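Local atomic coordinates of histone acetyltransferase HPA2 and related acetyltransferases (Corynebacterium glutamicum ATCC 13032, PDB entry 2QEC), a protein that is a GCN5-related N-acetyltransferase homologue that probably transfers acyl groups, though its natural substrate is not established. Residues P15-V20 against V74-W79; D19-A24 against A47-Q52; F31-P36 against T190-M195; R118-P121 against W126-Y129. The protein carries 1 engineered substitution. All blocks are in the same frame, centred on the assembly; numbering follows the deposited sequence.

How the contacts relate
Helix 14-25 joins contact 1 to contact 2, whose centres are about 7 Å apart. One side of it lies on strand 73-80 and another meets helix 43-60. L21 links the two, with its CD2 3.7 Å from V76 CG1. Contact 4 lies on the middle strand 126-133 and contact 3 reaches strand 192-197 farther along the same sheet; their centres are about 14 Å apart. Y129 ties the parts together. Its OH lies 2.7 Å from Q52 OE1, a probable hydrogen bond, and 3.3 Å from F31 CE1. F31 also packs on F49 of contact 2. Strands 126-133 and 159-163 are the parallel pair between which GNAT enzymes typically bind acetyl-CoA, probably so here too.

Contact 1: residues P15-V20 against V74-W79; sequences PKIVDV and VGVALW
I17 and V20, one helical turn apart, straddle V76 on the strand beneath. Segments 15-20 and 74-79 run at 92° to each other, their axes 8.3 Å apart at closest. This is helix-on-sheet packing in the GNAT alpha/beta fold. The closer touch is I17 CG2 to V76 CG2, 3.7 Å. The two side chains cross at about a right angle there. The second touch is looser. V20 CG1 passes V76 CG1 at 4.2 Å, and the two valines slide past each other in opposite directions. V76 CG1 stands between its backbone N and carbonyl carbon (chi1 65°), which sends the two methyls to different helix residues. V76 has two modelled conformers, so these details hold for one of them.

Next along the strand, V20 CG1 reaches G75 CA at 4.5 Å. V74 and G75 form a classic beta bulge opposite A66. The solvent side of the helix is different. P15 is exposed, and K16 and D19 are partly so. K16 NZ reaches back to the I73 carbonyl oxygen, and D19 OD1 makes a salt bridge to R46 NH1. Further in, I17 is also covered by I53, I63 and V65.

Only carbon atoms meet between these two segments. The helix is therefore held on the strand here by dispersion and burial of aliphatic surface, while K16 and D19 find polar partners at the periphery.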
loop_
_atom_site.group_PDB
_atom_site.type_symbol
_atom_site.label_atom_id
_atom_site.label_comp_id
_atom_site.label_asym_id
_atom_site.label_seq_id
_atom_site.Cartn_x
_atom_site.Cartn_y
_atom_site.Cartn_z
ATOM N N PRO A 15 10.795 28.537 16.569
ATOM C CA PRO A 15 10.191 29.712 15.936
ATOM C C PRO A 15 10.436 29.872 14.439
ATOM O O PRO A 15 9.502 30.166 13.693
ATOM C CB PRO A 15 10.785 30.873 16.725
ATOM C CG PRO A 15 11.023 30.316 18.048
ATOM C CD PRO A 15 11.484 28.909 17.803
ATOM N N LYS A 16 11.673 29.676 13.993
ATOM C CA LYS A 16 12.007 29.847 12.583
ATOM C C LYS A 16 11.379 28.747 11.764
ATOM O O LYS A 16 10.926 28.931 10.633
ATOM C CB LYS A 16 13.532 29.831 12.399
ATOM C CG LYS A 16 13.975 29.960 10.948
ATOM C CD LYS A 16 13.773 31.388 10.437
ATOM C CE LYS A 16 13.920 31.441 8.919
ATOM N NZ LYS A 16 15.304 31.019 8.564
ATOM N N ILE A 17 11.369 27.581 12.336
ATOM C CA ILE A 17 10.744 26.412 11.680
ATOM C C ILE A 17 9.257 26.724 11.357
ATOM O O ILE A 17 8.796 26.541 10.224
ATOM C CB ILE A 17 10.913 25.194 12.566
ATOM C CG1 ILE A 17 12.335 24.637 12.433
ATOM C CG2 ILE A 17 9.945 24.094 12.202
ATOM C CD1 ILE A 17 12.659 23.599 13.410
ATOM N N VAL A 18 8.544 27.251 12.344
ATOM C CA VAL A 18 7.126 27.624 12.175
ATOM C C VAL A 18 6.999 28.731 11.141
ATOM O O VAL A 18 6.123 28.686 10.289
ATOM C CB VAL A 18 6.507 28.016 13.501
ATOM C CG1 VAL A 18 5.108 28.641 13.303
ATOM C CG2 VAL A 18 6.458 26.817 14.458
ATOM N N ASP A 19 7.872 29.736 11.203
ATOM C CA ASP A 19 7.900 30.799 10.191
ATOM C C ASP A 19 8.019 30.223 8.797
ATOM O O ASP A 19 7.360 30.695 7.858
ATOM C CB ASP A 19 9.083 31.743 10.359
ATOM C CG ASP A 19 8.956 32.662 11.545
ATOM O OD1 ASP A 19 7.846 32.833 12.093
ATOM O OD2 ASP A 19 10.002 33.196 11.937
ATOM N N VAL A 20 8.900 29.247 8.639
ATOM C CA VAL A 20 9.107 28.591 7.316
ATOM C C VAL A 20 7.872 27.789 6.825
ATOM O O VAL A 20 7.462 27.874 5.656
ATOM C CB VAL A 20 10.378 27.697 7.313
ATOM C CG1 VAL A 20 10.493 26.947 6.036
ATOM C CG2 VAL A 20 11.648 28.586 7.464
ATOM N N VAL A 74 16.488 27.154 5.811
ATOM C CA VAL A 74 15.826 27.390 4.525
ATOM C C VAL A 74 14.832 26.283 4.143
ATOM O O VAL A 74 14.133 26.380 3.138
ATOM C CB VAL A 74 16.867 27.573 3.369
ATOM C CG1 VAL A 74 17.569 28.890 3.520
ATOM C CG2 VAL A 74 17.860 26.428 3.301
ATOM N N GLY A 75 14.751 25.262 4.965
ATOM C CA GLY A 75 13.759 24.206 4.756
ATOM C C GLY A 75 13.576 23.382 5.996
ATOM O O GLY A 75 14.440 23.363 6.885
ATOM N N VAL A 76 12.429 22.725 6.045
ATOM C CA VAL A 76 12.070 21.863 7.149
ATOM C C VAL A 76 11.260 20.678 6.622
ATOM O O VAL A 76 10.481 20.802 5.659
ATOM C CB VAL A 76 11.335 22.647 8.297
ATOM C CG1 VAL A 76 9.977 23.218 7.860
ATOM C CG2 VAL A 76 11.187 21.794 9.553
ATOM N N ALA A 77 11.490 19.509 7.234
ATOM C CA ALA A 77 10.681 18.311 7.009
ATOM C C ALA A 77 10.200 17.695 8.346
ATOM O O ALA A 77 10.964 17.584 9.335
ATOM C CB ALA A 77 11.437 17.310 6.171
ATOM N N LEU A 78 8.936 17.245 8.354
ATOM C CA LEU A 78 8.301 16.633 9.535
ATOM C C LEU A 78 7.956 15.209 9.180
ATOM O O LEU A 78 7.289 14.991 8.194
ATOM C CB LEU A 78 7.039 17.387 9.929
ATOM C CG LEU A 78 7.270 18.910 10.231
ATOM C CD1 LEU A 78 5.940 19.566 10.564
ATOM C CD2 LEU A 78 8.133 19.128 11.412
ATOM N N TRP A 79 8.487 14.292 9.982
ATOM C CA TRP A 79 8.354 12.854 9.808
ATOM C C TRP A 79 7.767 12.197 11.069
ATOM O O TRP A 79 8.129 12.557 12.216
ATOM C CB TRP A 79 9.742 12.289 9.576
ATOM C CG TRP A 79 10.483 12.719 8.331
ATOM C CD1 TRP A 79 11.233 13.859 8.158
ATOM C CD2 TRP A 79 10.632 11.960 7.138
ATOM N NE1 TRP A 79 11.806 13.855 6.925
ATOM C CE2 TRP A 79 11.465 12.690 6.281
ATOM C CE3 TRP A 79 10.151 10.716 6.719
ATOM C CZ2 TRP A 79 11.782 12.248 5.007
ATOM C CZ3 TRP A 79 10.488 10.257 5.464
ATOM C CH2 TRP A 79 11.314 11.024 4.625
#

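Contact 2: residues D19-A24 against A47-Q52; sequences DVLVEA and ALFELQ
L21 and F49 both set CG anti to their own carbonyl carbon (chi1 -69° and -72°), which turns leucine and ring toward one another. The contact is helix-helix packing in the GNAT fold, between helix 14-25 and helix 43-60. L21 and F49 also have the nearest CA atoms of the two segments, 7.4 Å apart.

The main interaction is a CH-pi contact. L21 CB sits over one face of the F49 ring, 3.8 Å from its centroid and 16° off the ring normal. The closest ring atom to CB is CD2, at 3.7 Å. L21 CD1 follows the same ring toward CG and CD1, at 4.1 Å from each. One leucine therefore covers much of that face with two of its carbons.

The three touching residues are buried. F25 and Y129 also pack on F49, and F31 meets its ring edge-to-face. L21 continues onto T130 and A132 of the central strand, so the helix pair is seated on the sheet. The ring edge has its own neighbour: V22 CG2 lies near the ring plane, 4.1 Å from F49 CD2.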
loop_
_atom_site.group_PDB
_atom_site.type_symbol
_atom_site.label_atom_id
_atom_site.label_comp_id
_atom_site.label_asym_id
_atom_site.label_seq_id
_atom_site.Cartn_x
_atom_site.Cartn_y
_atom_site.Cartn_z
ATOM N N ASP A 19 7.872 29.736 11.203
ATOM C CA ASP A 19 7.900 30.799 10.191
ATOM C C ASP A 19 8.019 30.223 8.797
ATOM O O ASP A 19 7.360 30.695 7.858
ATOM C CB ASP A 19 9.083 31.743 10.359
ATOM C CG ASP A 19 8.956 32.662 11.545
ATOM O OD1 ASP A 19 7.846 32.833 12.093
ATOM O OD2 ASP A 19 10.002 33.196 11.937
ATOM N N VAL A 20 8.900 29.247 8.639
ATOM C CA VAL A 20 9.107 28.591 7.316
ATOM C C VAL A 20 7.872 27.789 6.825
ATOM O O VAL A 20 7.462 27.874 5.656
ATOM C CB VAL A 20 10.378 27.697 7.313
ATOM C CG1 VAL A 20 10.493 26.947 6.036
ATOM C CG2 VAL A 20 11.648 28.586 7.464
ATOM N N LEU A 21 7.269 27.024 7.716
ATOM C CA LEU A 21 6.033 26.314 7.401
ATOM C C LEU A 21 4.900 27.257 6.969
ATOM O O LEU A 21 4.184 26.997 6.010
ATOM C CB LEU A 21 5.614 25.480 8.612
ATOM C CG LEU A 21 6.523 24.284 8.912
ATOM C CD1 LEU A 21 6.353 23.771 10.358
ATOM C CD2 LEU A 21 6.310 23.214 7.926
ATOM N N VAL A 22 4.729 28.334 7.717
ATOM C CA VAL A 22 3.679 29.306 7.442
ATOM C C VAL A 22 3.904 29.963 6.076
ATOM O O VAL A 22 2.963 30.111 5.298
ATOM C CB VAL A 22 3.613 30.371 8.556
ATOM C CG1 VAL A 22 2.681 31.514 8.158
ATOM C CG2 VAL A 22 3.164 29.732 9.879
ATOM N N GLU A 23 5.138 30.381 5.795
ATOM C CA GLU A 23 5.447 31.023 4.526
ATOM C C GLU A 23 5.173 30.041 3.425
ATOM O O GLU A 23 4.574 30.393 2.434
ATOM C CB GLU A 23 6.898 31.501 4.476
ATOM C CG GLU A 23 7.241 32.262 3.204
ATOM C CD GLU A 23 8.724 32.393 2.981
ATOM O OE1 GLU A 23 9.335 31.396 2.562
ATOM O OE2 GLU A 23 9.278 33.489 3.195
ATOM N N ALA A 24 5.575 28.789 3.601
ATOM C CA ALA A 24 5.396 27.821 2.550
ATOM C C ALA A 24 3.894 27.548 2.319
ATOM O O ALA A 24 3.447 27.412 1.194
ATOM C CB ALA A 24 6.138 26.535 2.874
ATOM N N ALA A 47 -0.666 28.780 14.619
ATOM C CA ALA A 47 -1.006 28.063 15.845
ATOM C C ALA A 47 -1.048 26.554 15.609
ATOM O O ALA A 47 -0.579 25.797 16.445
ATOM C CB ALA A 47 -2.343 28.546 16.400
ATOM N N LEU A 48 -1.553 26.126 14.458
ATOM C CA LEU A 48 -1.633 24.686 14.144
ATOM C C LEU A 48 -0.254 24.059 14.091
ATOM O O LEU A 48 -0.009 23.036 14.723
ATOM C CB LEU A 48 -2.358 24.434 12.811
ATOM C CG LEU A 48 -2.362 22.959 12.325
ATOM C CD1 LEU A 48 -3.044 22.048 13.360
ATOM C CD2 LEU A 48 -2.990 22.762 10.985
ATOM N N PHE A 49 0.625 24.662 13.298
ATOM C CA PHE A 49 2.015 24.226 13.195
ATOM C C PHE A 49 2.762 24.256 14.540
ATOM O O PHE A 49 3.507 23.331 14.842
ATOM C CB PHE A 49 2.770 25.053 12.140
ATOM C CG PHE A 49 2.383 24.745 10.706
ATOM C CD1 PHE A 49 2.281 23.440 10.265
ATOM C CD2 PHE A 49 2.168 25.756 9.789
ATOM C CE1 PHE A 49 1.968 23.160 8.959
ATOM C CE2 PHE A 49 1.848 25.468 8.459
ATOM C CZ PHE A 49 1.748 24.166 8.059
ATOM N N GLU A 50 2.564 25.300 15.350
ATOM C CA GLU A 50 3.177 25.349 16.683
ATOM C C GLU A 50 2.772 24.160 17.548
ATOM O O GLU A 50 3.615 23.575 18.217
ATOM C CB GLU A 50 2.835 26.649 17.384
ATOM C CG GLU A 50 3.511 27.824 16.746
ATOM C CD GLU A 50 3.067 29.161 17.285
ATOM O OE1 GLU A 50 1.936 29.266 17.843
ATOM O OE2 GLU A 50 3.856 30.121 17.119
ATOM N N LEU A 51 1.502 23.798 17.499
ATOM C CA LEU A 51 0.945 22.675 18.247
ATOM C C LEU A 51 1.427 21.304 17.741
ATOM O O LEU A 51 1.757 20.431 18.542
ATOM C CB LEU A 51 -0.577 22.729 18.161
ATOM C CG LEU A 51 -1.372 21.625 18.862
ATOM C CD1 LEU A 51 -1.359 21.823 20.368
ATOM C CD2 LEU A 51 -2.776 21.607 18.351
ATOM N N GLN A 52 1.443 21.120 16.424
ATOM C CA GLN A 52 1.930 19.880 15.820
ATOM C C GLN A 52 3.405 19.642 16.189
ATOM O O GLN A 52 3.771 18.553 16.583
ATOM C CB GLN A 52 1.729 19.881 14.294
ATOM C CG GLN A 52 0.331 19.459 13.843
ATOM C CD GLN A 52 0.070 19.722 12.376
ATOM O OE1 GLN A 52 0.757 20.499 11.739
ATOM N NE2 GLN A 52 -0.923 19.053 11.831
#

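Contact 3: residues F31-P36 against T190-M195; sequences FLRWIP and TPELAM
R33 NH2 faces E192 OE1 at 4.0 Å, a long salt bridge and the sole close approach between these two segments. The side chains come from opposite directions. Their flat groups are strongly turned, with guanidinium and carboxylate planes 72° apart. OE1 approaches the guanidinium obliquely.

R33 has CG between its backbone N and carbonyl carbon (chi1 63°) and then runs extended from CG to NE. This carries the charged group toward E192. E192 is also extended beyond CG. The backbones stay well apart, with the nearest CA atoms, R33 and T190, 12.1 Å distant.

In the next shell, R33 NE donates to T30 O, its strongest polar partner. NE also lies 3.1 Å above the W34 ring plane, offset toward the rim. T30 serves the glutamate as well, because T30 OG1 makes a weak hydrogen bond with E192 OE2. E162 OE1 lies close to E192 OE1, two acidic groups side by side. Farther out, E192 pairs through its backbone with I183, and L193 and A194 pack on P202 and F123 of the second subunit.

The contact joins segment 31-36 to segment 190-195 at the protein surface. With a long separation and oblique approach, the attraction is probably modest. The nearby arginine would probably still help E192 tolerate its acidic neighbour.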
loop_
_atom_site.group_PDB
_atom_site.type_symbol
_atom_site.label_atom_id
_atom_site.label_comp_id
_atom_site.label_asym_id
_atom_site.label_seq_id
_atom_site.Cartn_x
_atom_site.Cartn_y
_atom_site.Cartn_z
ATOM N N PHE A 31 -3.838 23.091 3.296
ATOM C CA PHE A 31 -4.001 23.569 4.669
ATOM C C PHE A 31 -5.195 24.468 4.850
ATOM O O PHE A 31 -5.917 24.327 5.819
ATOM C CB PHE A 31 -2.713 24.226 5.141
ATOM C CG PHE A 31 -1.649 23.243 5.439
ATOM C CD1 PHE A 31 -1.614 22.614 6.669
ATOM C CD2 PHE A 31 -0.700 22.909 4.473
ATOM C CE1 PHE A 31 -0.639 21.690 6.938
ATOM C CE2 PHE A 31 0.292 21.985 4.739
ATOM C CZ PHE A 31 0.322 21.364 5.969
ATOM N N LEU A 32 -5.442 25.348 3.884
ATOM C CA LEU A 32 -6.606 26.236 3.903
ATOM C C LEU A 32 -7.950 25.519 4.135
ATOM O O LEU A 32 -8.831 26.075 4.784
ATOM C CB LEU A 32 -6.684 27.054 2.595
ATOM C CG LEU A 32 -5.579 28.068 2.261
ATOM C CD1 LEU A 32 -5.800 28.734 0.902
ATOM C CD2 LEU A 32 -5.515 29.106 3.311
ATOM N N ARG A 33 -8.102 24.306 3.596
ATOM C CA ARG A 33 -9.306 23.477 3.798
ATOM C C ARG A 33 -9.626 23.119 5.248
ATOM O O ARG A 33 -10.786 22.916 5.566
ATOM C CB ARG A 33 -9.179 22.148 3.044
ATOM C CG ARG A 33 -7.996 21.255 3.549
ATOM C CD ARG A 33 -7.958 19.889 2.860
ATOM N NE ARG A 33 -6.717 19.139 3.103
ATOM C CZ ARG A 33 -6.466 17.941 2.568
ATOM N NH1 ARG A 33 -7.368 17.356 1.773
ATOM N NH2 ARG A 33 -5.317 17.315 2.832
ATOM N N TRP A 34 -8.610 22.985 6.104
ATOM C CA TRP A 34 -8.831 22.678 7.525
ATOM C C TRP A 34 -9.069 23.933 8.363
ATOM O O TRP A 34 -9.758 23.889 9.377
ATOM C CB TRP A 34 -7.641 21.920 8.146
ATOM C CG TRP A 34 -7.331 20.634 7.485
ATOM C CD1 TRP A 34 -6.117 20.246 6.989
ATOM C CD2 TRP A 34 -8.241 19.559 7.216
ATOM N NE1 TRP A 34 -6.215 18.994 6.431
ATOM C CE2 TRP A 34 -7.507 18.548 6.552
ATOM C CE3 TRP A 34 -9.609 19.349 7.466
ATOM C CZ2 TRP A 34 -8.095 17.337 6.138
ATOM C CZ3 TRP A 34 -10.198 18.149 7.043
ATOM C CH2 TRP A 34 -9.435 17.160 6.387
ATOM N N ILE A 35 -8.482 25.045 7.966
ATOM C CA ILE A 35 -8.556 26.237 8.802
ATOM C C ILE A 35 -9.713 27.130 8.310
ATOM O O ILE A 35 -9.750 27.479 7.139
ATOM C CB ILE A 35 -7.211 26.926 8.794
ATOM C CG1 ILE A 35 -6.207 26.042 9.567
ATOM C CG2 ILE A 35 -7.268 28.306 9.454
ATOM C CD1 ILE A 35 -4.912 26.157 9.087
ATOM N N PRO A 36 -10.685 27.449 9.189
ATOM C CA PRO A 36 -11.706 28.446 8.837
ATOM C C PRO A 36 -11.134 29.764 8.327
ATOM O O PRO A 36 -10.215 30.330 8.922
ATOM C CB PRO A 36 -12.470 28.659 10.151
ATOM C CG PRO A 36 -12.338 27.353 10.843
ATOM C CD PRO A 36 -10.938 26.875 10.520
ATOM N N THR A 190 -6.414 19.654 -6.082
ATOM C CA THR A 190 -5.942 18.411 -6.716
ATOM C C THR A 190 -6.020 17.231 -5.745
ATOM O O THR A 190 -5.556 17.326 -4.612
ATOM C CB THR A 190 -4.499 18.544 -7.274
ATOM O OG1 THR A 190 -4.357 19.807 -7.941
ATOM C CG2 THR A 190 -4.190 17.406 -8.265
ATOM N N PRO A 191 -6.664 16.128 -6.163
ATOM C CA PRO A 191 -6.528 14.932 -5.344
ATOM C C PRO A 191 -5.047 14.644 -5.076
ATOM O O PRO A 191 -4.165 14.937 -5.903
ATOM C CB PRO A 191 -7.226 13.841 -6.183
ATOM C CG PRO A 191 -8.221 14.604 -6.993
ATOM C CD PRO A 191 -7.566 15.922 -7.308
ATOM N N GLU A 192 -4.753 14.135 -3.893
ATOM C CA GLU A 192 -3.361 13.789 -3.593
ATOM C C GLU A 192 -3.081 12.362 -4.017
ATOM O O GLU A 192 -3.943 11.504 -3.916
ATOM C CB GLU A 192 -3.069 13.968 -2.125
ATOM C CG GLU A 192 -3.325 15.417 -1.676
ATOM C CD GLU A 192 -2.845 15.702 -0.271
ATOM O OE1 GLU A 192 -3.118 14.875 0.618
ATOM O OE2 GLU A 192 -2.234 16.772 -0.047
ATOM N N LEU A 193 -1.874 12.130 -4.519
ATOM C CA LEU A 193 -1.447 10.793 -4.929
ATOM C C LEU A 193 -0.654 10.161 -3.769
ATOM O O LEU A 193 0.464 10.552 -3.483
ATOM C CB LEU A 193 -0.575 10.863 -6.186
ATOM C CG LEU A 193 -0.116 9.471 -6.709
ATOM C CD1 LEU A 193 -1.254 8.548 -6.946
ATOM C CD2 LEU A 193 0.721 9.567 -7.943
ATOM N N ALA A 194 -1.277 9.206 -3.078
ATOM C CA ALA A 194 -0.613 8.421 -2.044
ATOM C C ALA A 194 0.474 7.611 -2.698
ATOM O O ALA A 194 0.234 6.977 -3.740
ATOM C CB ALA A 194 -1.636 7.447 -1.404
HETATM N N MSE A 195 1.639 7.542 -2.057
HETATM C CA MSE A 195 2.768 6.772 -2.572
HETATM C C MSE A 195 3.469 6.016 -1.442
HETATM O O MSE A 195 3.337 6.364 -0.288
HETATM C CB MSE A 195 3.779 7.707 -3.255
HETATM C CG MSE A 195 3.145 8.622 -4.282
HETATM SE SE MSE A 195 4.388 9.573 -5.369
HETATM C CE MSE A 195 4.538 8.209 -6.486
#

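Contact 4: residues R118-P121 against W126-Y129; sequences RFHP and WYLY
H120 and Y127 have the nearest CA atoms across the two segments, 8.9 Å apart, with H120 in an irregular loop and Y127 on strand 126-133. Their rings span that distance as a T-shaped (edge-to-face) aromatic pair. The strand is a central one of the GNAT sheet, lying beside strands 73-80 and 159-163.

The histidine supplies the edge. H120 CE1 stands over the centre of the tyrosine face, 3.7 Å from Y127 CG. The centroids are 4.7 Å apart and the planes are inclined at 71°. Y127 sets its CG anti to the backbone N (chi1 173°), which swings the ring toward the loop. NE2 follows CE1 along the same edge, but it lies farther off, 4.2 Å from Y127 CZ.

Other neighbours surround the two rings. H120 ND1 is hydrogen-bonded to H125 NE2, which probably helps set the rotation of the imidazole. Y160 meets the H120 ring as well. The other face of Y127 is backed by Y129 CA, offset toward the rim, so the phenol ring is sandwiched between loop and strand. F119 of the same loop packs on K122 of the second subunit.

A water lies in the imidazole plane near NE2. The separation from H120 NE2 to this oxygen is 2.5 Å, short enough to be doubtful in detail. Y127 OH reaches the same water weakly, at 3.3 Å.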
loop_
_atom_site.group_PDB
_atom_site.type_symbol
_atom_site.label_atom_id
_atom_site.label_comp_id
_atom_site.label_asym_id
_atom_site.label_seq_id
_atom_site.Cartn_x
_atom_site.Cartn_y
_atom_site.Cartn_z
ATOM N N ARG A 118 -6.442 7.126 7.567
ATOM C CA ARG A 118 -7.251 6.038 6.975
ATOM C C ARG A 118 -6.709 5.422 5.667
ATOM O O ARG A 118 -6.929 4.219 5.371
ATOM C CB ARG A 118 -8.715 6.489 6.777
ATOM N N PHE A 119 -5.954 6.207 4.914
ATOM C CA PHE A 119 -5.413 5.752 3.630
ATOM C C PHE A 119 -3.978 5.239 3.727
ATOM O O PHE A 119 -3.450 4.726 2.751
ATOM C CB PHE A 119 -5.519 6.893 2.626
ATOM C CG PHE A 119 -6.931 7.215 2.247
ATOM C CD1 PHE A 119 -7.585 6.485 1.278
ATOM C CD2 PHE A 119 -7.625 8.249 2.877
ATOM C CE1 PHE A 119 -8.878 6.757 0.923
ATOM C CE2 PHE A 119 -8.943 8.520 2.526
ATOM C CZ PHE A 119 -9.564 7.782 1.539
ATOM N N HIS A 120 -3.359 5.339 4.908
ATOM C CA HIS A 120 -2.068 4.741 5.154
ATOM C C HIS A 120 -2.194 3.222 5.169
ATOM O O HIS A 120 -3.043 2.656 5.858
ATOM C CB HIS A 120 -1.456 5.143 6.497
ATOM C CG HIS A 120 -1.162 6.600 6.628
ATOM N ND1 HIS A 120 0.032 7.081 7.133
ATOM C CD2 HIS A 120 -1.921 7.690 6.355
ATOM C CE1 HIS A 120 0.002 8.394 7.140
ATOM N NE2 HIS A 120 -1.167 8.794 6.681
ATOM N N PRO A 121 -1.332 2.557 4.437
ATOM C CA PRO A 121 -1.322 1.091 4.538
ATOM C C PRO A 121 -1.118 0.586 5.986
ATOM O O PRO A 121 -0.525 1.260 6.822
ATOM C CB PRO A 121 -0.200 0.677 3.568
ATOM C CG PRO A 121 -0.067 1.901 2.625
ATOM C CD PRO A 121 -0.318 3.065 3.498
ATOM N N TRP A 126 7.456 4.844 7.933
ATOM C CA TRP A 126 7.670 6.276 8.174
ATOM C C TRP A 126 6.629 7.090 7.400
ATOM O O TRP A 126 6.163 6.657 6.376
ATOM C CB TRP A 126 9.047 6.713 7.695
ATOM C CG TRP A 126 10.174 6.134 8.478
ATOM C CD1 TRP A 126 10.653 4.844 8.426
ATOM C CD2 TRP A 126 10.910 6.797 9.473
ATOM N NE1 TRP A 126 11.681 4.689 9.328
ATOM C CE2 TRP A 126 11.871 5.895 9.962
ATOM C CE3 TRP A 126 10.901 8.137 9.972
ATOM C CZ2 TRP A 126 12.792 6.259 10.937
ATOM C CZ3 TRP A 126 11.800 8.472 10.938
ATOM C CH2 TRP A 126 12.742 7.549 11.401
ATOM N N TYR A 127 6.256 8.263 7.904
ATOM C CA TYR A 127 5.358 9.161 7.172
ATOM C C TYR A 127 6.049 10.483 7.021
ATOM O O TYR A 127 6.374 11.058 8.015
ATOM C CB TYR A 127 4.069 9.371 7.966
ATOM C CG TYR A 127 3.059 10.396 7.463
ATOM C CD1 TYR A 127 2.800 10.566 6.110
ATOM C CD2 TYR A 127 2.349 11.195 8.365
ATOM C CE1 TYR A 127 1.892 11.480 5.667
ATOM C CE2 TYR A 127 1.433 12.100 7.926
ATOM C CZ TYR A 127 1.193 12.229 6.583
ATOM O OH TYR A 127 0.290 13.151 6.138
ATOM N N LEU A 128 6.210 10.938 5.787
ATOM C CA LEU A 128 6.637 12.296 5.499
ATOM C C LEU A 128 5.408 13.164 5.414
ATOM O O LEU A 128 4.680 13.103 4.414
ATOM C CB LEU A 128 7.427 12.335 4.198
ATOM C CG LEU A 128 7.834 13.757 3.790
ATOM C CD1 LEU A 128 8.604 14.438 4.915
ATOM C CD2 LEU A 128 8.611 13.690 2.498
ATOM N N TYR A 129 5.187 13.954 6.471
ATOM C CA TYR A 129 3.998 14.786 6.661
ATOM C C TYR A 129 4.095 16.016 5.811
ATOM O O TYR A 129 3.177 16.343 5.023
ATOM C CB TYR A 129 3.778 15.121 8.143
ATOM C CG TYR A 129 2.839 16.280 8.441
ATOM C CD1 TYR A 129 1.540 16.329 7.924
ATOM C CD2 TYR A 129 3.238 17.335 9.236
ATOM C CE1 TYR A 129 0.682 17.433 8.210
ATOM C CE2 TYR A 129 2.393 18.394 9.506
ATOM C CZ TYR A 129 1.115 18.430 8.977
ATOM O OH TYR A 129 0.292 19.506 9.280
HETATM O O HOH W 1 -2.226 11.082 6.332
#